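Local coordinates for probable ribosomal RNA small subunit methyltransferase (Thermus thermophilus, PDB 3DMH), which transfers a methyl group from S-adenosylmethionine to the exocyclic N2 of a guanosine in 16S ribosomal RNA, at residues Lys40-Phe45 and Leu61-Arg66; Glu47-Leu52 and Met67-Leu72. All blocks are in the same frame, centred on the assembly; numbering follows the deposited sequence.

Helix 33-41 leads into the loop that completes Lys40-Phe45, the chain continues as strand 48-51, and after a further loop it returns through Leu61-Arg66 to strand 68-73. Contact 1 closes this excursion at the helix end; contact 2, with Glu47-Leu52 meeting Met67-Leu72, closes it as neighbouring strands of the first of two seven-stranded sheets. Because the four segments alternate along the chain, the two closures cross instead of nesting. Their centres lie about 10 Å apart and they touch directly: Glu64 forms a salt bridge with Arg71, Leu63 packs on Val69, and Pro44 lies against Met67. Both are remote from the cofactor and guanosine sites, which are built largely around the second sheet.

Contact 1 (Lys40-Phe45 and Leu61-Arg66); sequences KTVEPF and LPLEGR
Backbone approach is closest at Pro44 and Leu63, whose CA atoms lie 5.8 Å apart, with Val42 opposite Pro62; the loop leaving helix 33-41 thus meets a short 3-10 turn at 61-63. This is the layer just ahead of two neighbouring strands in a Rossmann-like methyltransferase sheet, where the chain leaving a helix and the loop returning to the next strand pack together. Val42 CG2 lies 3.7 Å from Pro62 CG and almost as near its CB and CD, so the methyl meets the CB-CG-CD side of the ring, not its N and CA. Leu63 is buried: CG lies anti to the carbonyl carbon (chi1 -53°) and CD1 takes the extended place, which leaves CD2 as the branch that reaches the Glu43-Pro44 peptide, 3.5 Å from Pro44 N. The same leucine side chain also touches Leu104 and Val106 of strand 102-108, which ties the turn to the sheet. In the other segment Glu43 N is hydrogen-bonded to Tyr136 OH of strand 133-140. Arg66 bends at chi2 and chi3 (-130° and -98°) and folds back over Pro44. The opposite charge of Glu43 OE1, 4.6 Å from Arg66 NH2, is too distant for a salt bridge. A water donates to Val42 O and weakly accepts from Arg66 NH2, while Pro44 CG sits 3.5 Å above the guanidinium plane of Arg66, over its centre.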
loop_
_atom_site.group_PDB
_atom_site.type_symbol
_atom_site.label_atom_id
_atom_site.label_comp_id
_atom_site.label_asym_id
_atom_site.label_seq_id
_atom_site.Cartn_x
_atom_site.Cartn_y
_atom_site.Cartn_z
ATOM N N LYS A 40 -7.649 -21.447 8.688
ATOM C CA LYS A 40 -7.826 -22.868 9.028
ATOM C C LYS A 40 -7.054 -23.327 10.258
ATOM O O LYS A 40 -7.294 -24.429 10.751
ATOM C CB LYS A 40 -7.445 -23.764 7.841
ATOM C CG LYS A 40 -8.368 -23.611 6.670
ATOM C CD LYS A 40 -7.895 -24.431 5.506
ATOM C CE LYS A 40 -8.924 -24.407 4.392
ATOM N NZ LYS A 40 -8.678 -25.531 3.441
ATOM N N THR A 41 -6.145 -22.487 10.753
ATOM C CA THR A 41 -5.141 -22.905 11.748
ATOM C C THR A 41 -5.271 -22.196 13.096
ATOM O O THR A 41 -5.106 -22.827 14.157
ATOM C CB THR A 41 -3.703 -22.723 11.199
ATOM O OG1 THR A 41 -3.580 -23.402 9.943
ATOM C CG2 THR A 41 -2.646 -23.280 12.162
ATOM N N VAL A 42 -5.541 -20.891 13.066
ATOM C CA VAL A 42 -5.456 -20.107 14.309
ATOM C C VAL A 42 -6.472 -20.552 15.370
ATOM O O VAL A 42 -7.652 -20.781 15.069
ATOM C CB VAL A 42 -5.601 -18.604 14.061
ATOM C CG1 VAL A 42 -4.475 -18.111 13.183
ATOM C CG2 VAL A 42 -6.931 -18.315 13.408
ATOM N N GLU A 43 -5.983 -20.665 16.606
ATOM C CA GLU A 43 -6.787 -21.032 17.771
ATOM C C GLU A 43 -6.552 -19.996 18.866
ATOM O O GLU A 43 -5.449 -19.456 18.972
ATOM C CB GLU A 43 -6.338 -22.395 18.320
ATOM C CG GLU A 43 -6.201 -23.497 17.281
ATOM C CD GLU A 43 -7.439 -24.341 17.161
ATOM O OE1 GLU A 43 -8.260 -24.324 18.108
ATOM O OE2 GLU A 43 -7.589 -25.034 16.129
ATOM N N PRO A 44 -7.581 -19.707 19.682
ATOM C CA PRO A 44 -7.381 -18.774 20.792
ATOM C C PRO A 44 -6.270 -19.188 21.757
ATOM O O PRO A 44 -6.062 -20.388 22.031
ATOM C CB PRO A 44 -8.735 -18.776 21.512
ATOM C CG PRO A 44 -9.705 -19.161 20.473
ATOM C CD PRO A 44 -8.984 -20.162 19.596
ATOM N N PHE A 45 -5.570 -18.180 22.264
ATOM C CA PHE A 45 -4.583 -18.362 23.317
ATOM C C PHE A 45 -4.577 -17.094 24.154
ATOM O O PHE A 45 -4.282 -16.027 23.642
ATOM C CB PHE A 45 -3.191 -18.597 22.722
ATOM C CG PHE A 45 -2.117 -18.745 23.756
ATOM C CD1 PHE A 45 -1.957 -19.952 24.423
ATOM C CD2 PHE A 45 -1.286 -17.676 24.094
ATOM C CE1 PHE A 45 -0.978 -20.107 25.392
ATOM C CE2 PHE A 45 -0.307 -17.825 25.068
ATOM C CZ PHE A 45 -0.145 -19.037 25.707
ATOM N N LEU A 61 -9.845 -14.192 11.716
ATOM C CA LEU A 61 -11.292 -14.145 12.035
ATOM C C LEU A 61 -11.762 -15.189 13.058
ATOM O O LEU A 61 -12.669 -14.898 13.844
ATOM C CB LEU A 61 -12.155 -14.205 10.779
ATOM C CG LEU A 61 -13.614 -13.749 10.939
ATOM C CD1 LEU A 61 -13.715 -12.294 11.394
ATOM C CD2 LEU A 61 -14.314 -13.905 9.605
ATOM N N PRO A 62 -11.168 -16.397 13.053
ATOM C CA PRO A 62 -11.605 -17.386 14.063
ATOM C C PRO A 62 -11.463 -16.925 15.513
ATOM O O PRO A 62 -12.131 -17.476 16.398
ATOM C CB PRO A 62 -10.712 -18.607 13.778
ATOM C CG PRO A 62 -10.423 -18.495 12.304
ATOM C CD PRO A 62 -10.206 -16.995 12.101
ATOM N N LEU A 63 -10.598 -15.930 15.766
ATOM C CA LEU A 63 -10.377 -15.419 17.124
ATOM C C LEU A 63 -11.462 -14.435 17.571
ATOM O O LEU A 63 -11.633 -14.202 18.760
ATOM C CB LEU A 63 -9.002 -14.734 17.219
ATOM C CG LEU A 63 -7.808 -15.568 16.737
ATOM C CD1 LEU A 63 -6.518 -14.748 16.832
ATOM C CD2 LEU A 63 -7.641 -16.892 17.526
ATOM N N GLU A 64 -12.192 -13.872 16.598
ATOM C CA GLU A 64 -13.194 -12.847 16.896
ATOM C C GLU A 64 -14.318 -13.455 17.737
ATOM O O GLU A 64 -14.818 -14.536 17.452
ATOM C CB GLU A 64 -13.703 -12.211 15.578
ATOM C CG GLU A 64 -14.689 -11.019 15.740
ATOM C CD GLU A 64 -14.062 -9.714 16.239
ATOM O OE1 GLU A 64 -12.805 -9.579 16.359
ATOM O OE2 GLU A 64 -14.856 -8.784 16.514
ATOM N N GLY A 65 -14.663 -12.788 18.831
ATOM C CA GLY A 65 -15.712 -13.319 19.701
ATOM C C GLY A 65 -15.241 -14.304 20.760
ATOM O O GLY A 65 -15.972 -14.576 21.717
ATOM N N ARG A 66 -14.033 -14.845 20.595
ATOM C CA ARG A 66 -13.415 -15.725 21.601
ATOM C C ARG A 66 -12.290 -15.028 22.384
ATOM O O ARG A 66 -11.939 -15.430 23.500
ATOM C CB ARG A 66 -12.889 -16.984 20.924
ATOM C CG ARG A 66 -14.003 -17.807 20.278
ATOM C CD ARG A 66 -13.884 -19.251 20.724
ATOM N NE ARG A 66 -13.201 -20.052 19.721
ATOM C CZ ARG A 66 -12.569 -21.194 19.978
ATOM N NH1 ARG A 66 -12.497 -21.665 21.217
ATOM N NH2 ARG A 66 -11.987 -21.856 18.992
HETATM O O HOH W 1 -10.080 -21.671 16.238
#

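Contact 2 (Glu47-Leu52 and Met67-Leu72)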
loop_
_atom_site.group_PDB
_atom_site.type_symbol
_atom_site.label_atom_id
_atom_site.label_comp_id
_atom_site.label_asym_id
_atom_site.label_seq_id
_atom_site.Cartn_x
_atom_site.Cartn_y
_atom_site.Cartn_z
ATOM N N GLU A 47 -6.109 -13.880 26.269
ATOM C CA GLU A 47 -7.277 -12.998 26.171
ATOM C C GLU A 47 -7.171 -11.928 25.096
ATOM O O GLU A 47 -8.179 -11.532 24.532
ATOM C CB GLU A 47 -7.519 -12.289 27.506
ATOM C CG GLU A 47 -8.079 -13.190 28.610
ATOM C CD GLU A 47 -7.083 -14.214 29.107
ATOM O OE1 GLU A 47 -5.880 -13.874 29.211
ATOM O OE2 GLU A 47 -7.504 -15.364 29.390
ATOM N N ARG A 48 -5.951 -11.465 24.837
ATOM C CA ARG A 48 -5.721 -10.322 23.936
ATOM C C ARG A 48 -4.870 -10.707 22.722
ATOM O O ARG A 48 -3.732 -11.152 22.865
ATOM C CB ARG A 48 -5.019 -9.193 24.686
ATOM C CG ARG A 48 -5.742 -8.718 25.937
ATOM C CD ARG A 48 -4.739 -8.133 26.938
ATOM N NE ARG A 48 -3.721 -9.122 27.332
ATOM C CZ ARG A 48 -2.605 -8.856 28.006
ATOM N NH1 ARG A 48 -2.325 -7.619 28.418
ATOM N NH2 ARG A 48 -1.765 -9.843 28.282
ATOM N N ALA A 49 -5.424 -10.513 21.526
ATOM C CA ALA A 49 -4.708 -10.823 20.288
ATOM C C ALA A 49 -4.463 -9.575 19.453
ATOM O O ALA A 49 -5.256 -8.625 19.499
ATOM C CB ALA A 49 -5.487 -11.841 19.440
ATOM N N LEU A 50 -3.394 -9.613 18.665
ATOM C CA LEU A 50 -3.076 -8.529 17.737
ATOM C C LEU A 50 -2.803 -9.124 16.354
ATOM O O LEU A 50 -1.956 -10.001 16.217
ATOM C CB LEU A 50 -1.834 -7.774 18.236
ATOM C CG LEU A 50 -1.362 -6.557 17.422
ATOM C CD1 LEU A 50 -2.377 -5.445 17.457
ATOM C CD2 LEU A 50 0.019 -6.069 17.943
ATOM N N ASP A 51 -3.498 -8.634 15.324
ATOM C CA ASP A 51 -3.197 -9.015 13.932
ATOM C C ASP A 51 -2.412 -7.881 13.282
ATOM O O ASP A 51 -2.917 -6.764 13.188
ATOM C CB ASP A 51 -4.507 -9.248 13.168
ATOM C CG ASP A 51 -4.299 -9.840 11.797
ATOM O OD1 ASP A 51 -3.233 -9.661 11.176
ATOM O OD2 ASP A 51 -5.278 -10.453 11.304
ATOM N N LEU A 52 -1.177 -8.166 12.860
ATOM C CA LEU A 52 -0.278 -7.131 12.322
ATOM C C LEU A 52 -0.353 -6.941 10.811
ATOM O O LEU A 52 0.341 -6.081 10.265
ATOM C CB LEU A 52 1.183 -7.423 12.731
ATOM C CG LEU A 52 1.465 -7.210 14.208
ATOM C CD1 LEU A 52 2.915 -7.633 14.496
ATOM C CD2 LEU A 52 1.248 -5.758 14.605
ATOM N N MET A 67 -11.738 -13.983 21.779
ATOM C CA MET A 67 -10.626 -13.204 22.310
ATOM C C MET A 67 -10.928 -11.758 21.991
ATOM O O MET A 67 -11.722 -11.493 21.081
ATOM C CB MET A 67 -9.332 -13.533 21.543
ATOM C CG MET A 67 -8.789 -14.888 21.820
ATOM S SD MET A 67 -7.140 -15.008 21.153
ATOM C CE MET A 67 -6.251 -13.973 22.317
ATOM N N ALA A 68 -10.280 -10.834 22.690
ATOM C CA ALA A 68 -10.246 -9.445 22.225
ATOM C C ALA A 68 -9.211 -9.393 21.115
ATOM O O ALA A 68 -8.074 -9.813 21.311
ATOM C CB ALA A 68 -9.863 -8.509 23.350
ATOM N N VAL A 69 -9.606 -8.916 19.947
ATOM C CA VAL A 69 -8.673 -8.862 18.821
ATOM C C VAL A 69 -8.504 -7.432 18.320
ATOM O O VAL A 69 -9.485 -6.775 17.942
ATOM C CB VAL A 69 -9.143 -9.736 17.647
ATOM C CG1 VAL A 69 -8.134 -9.712 16.499
ATOM C CG2 VAL A 69 -9.410 -11.178 18.112
ATOM N N GLU A 70 -7.260 -6.968 18.310
ATOM C CA GLU A 70 -6.928 -5.671 17.717
ATOM C C GLU A 70 -6.213 -5.949 16.394
ATOM O O GLU A 70 -5.598 -7.002 16.212
ATOM C CB GLU A 70 -6.044 -4.877 18.680
ATOM C CG GLU A 70 -5.563 -3.508 18.168
ATOM C CD GLU A 70 -6.697 -2.535 17.878
ATOM O OE1 GLU A 70 -6.914 -1.644 18.735
ATOM O OE2 GLU A 70 -7.369 -2.652 16.822
ATOM N N ARG A 71 -6.323 -5.018 15.456
ATOM C CA ARG A 71 -5.761 -5.202 14.107
ATOM C C ARG A 71 -5.093 -3.914 13.713
ATOM O O ARG A 71 -5.718 -2.861 13.830
ATOM C CB ARG A 71 -6.876 -5.515 13.105
ATOM C CG ARG A 71 -7.678 -6.759 13.453
ATOM C CD ARG A 71 -8.947 -6.849 12.575
ATOM N NE ARG A 71 -9.649 -8.093 12.922
ATOM C CZ ARG A 71 -10.417 -8.244 14.001
ATOM N NH1 ARG A 71 -10.671 -7.223 14.840
ATOM N NH2 ARG A 71 -10.950 -9.430 14.244
ATOM N N LEU A 72 -3.843 -3.991 13.266
ATOM C CA LEU A 72 -3.147 -2.790 12.764
ATOM C C LEU A 72 -2.985 -2.923 11.265
ATOM O O LEU A 72 -2.352 -3.872 10.800
ATOM C CB LEU A 72 -1.763 -2.641 13.438
ATOM C CG LEU A 72 -1.801 -2.632 14.980
ATOM C CD1 LEU A 72 -0.408 -2.276 15.478
ATOM C CD2 LEU A 72 -2.817 -1.679 15.572
#
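Ala49 and Asp51 each use both their N-H and their carbonyl toward 67-72, and Glu47 O starts the ladder by accepting from Ala68 N. Ala49 N gives the shortest bond, 2.7 Å to Ala68 O, while Glu70 N meets Ala49 O almost straight (176° at the hydrogen). Glu70 O then accepts from Asp51 N, and Asp51 O from Leu72 N at 2.9 Å. The strand axes, 4.6 Å apart, run in parallel directions 22° from alignment. They are the first two strands, side by side, of a sheet with the order 3-2-1-4-5-7-6, that of class I methyltransferases; the other edge of strand 48-51 is satisfied by backbone hydrogen bonds between Arg48, Leu50 and Leu52 and strand 102-108. Polar side chains find partners around the pair: Asp51 OD2 binds Ser60 OG and its OD1 takes Asn53 N, Arg48 forms a salt bridge with Asp103, Arg71 NH2 forms one with Glu64 OE1, and Arg71 NH1 is hydrogen-bonded to Gln88 O. Glu70, bent at chi2 (62°), turns OE2 back to accept Arg71 N at 2.9 Å through its anti lone pair, while OE1 meets Arg90 NE in a salt bridge. With Glu70 replaced by alanine, Arg90 would probably lose this counter-charge and Arg71 N its side-chain acceptor. On the same face Leu50 CD1 packs 3.8 Å from Glu70 CG and against Leu72 CG; on the other, Met67 CE lies 3.7 Å from Ala49 CB.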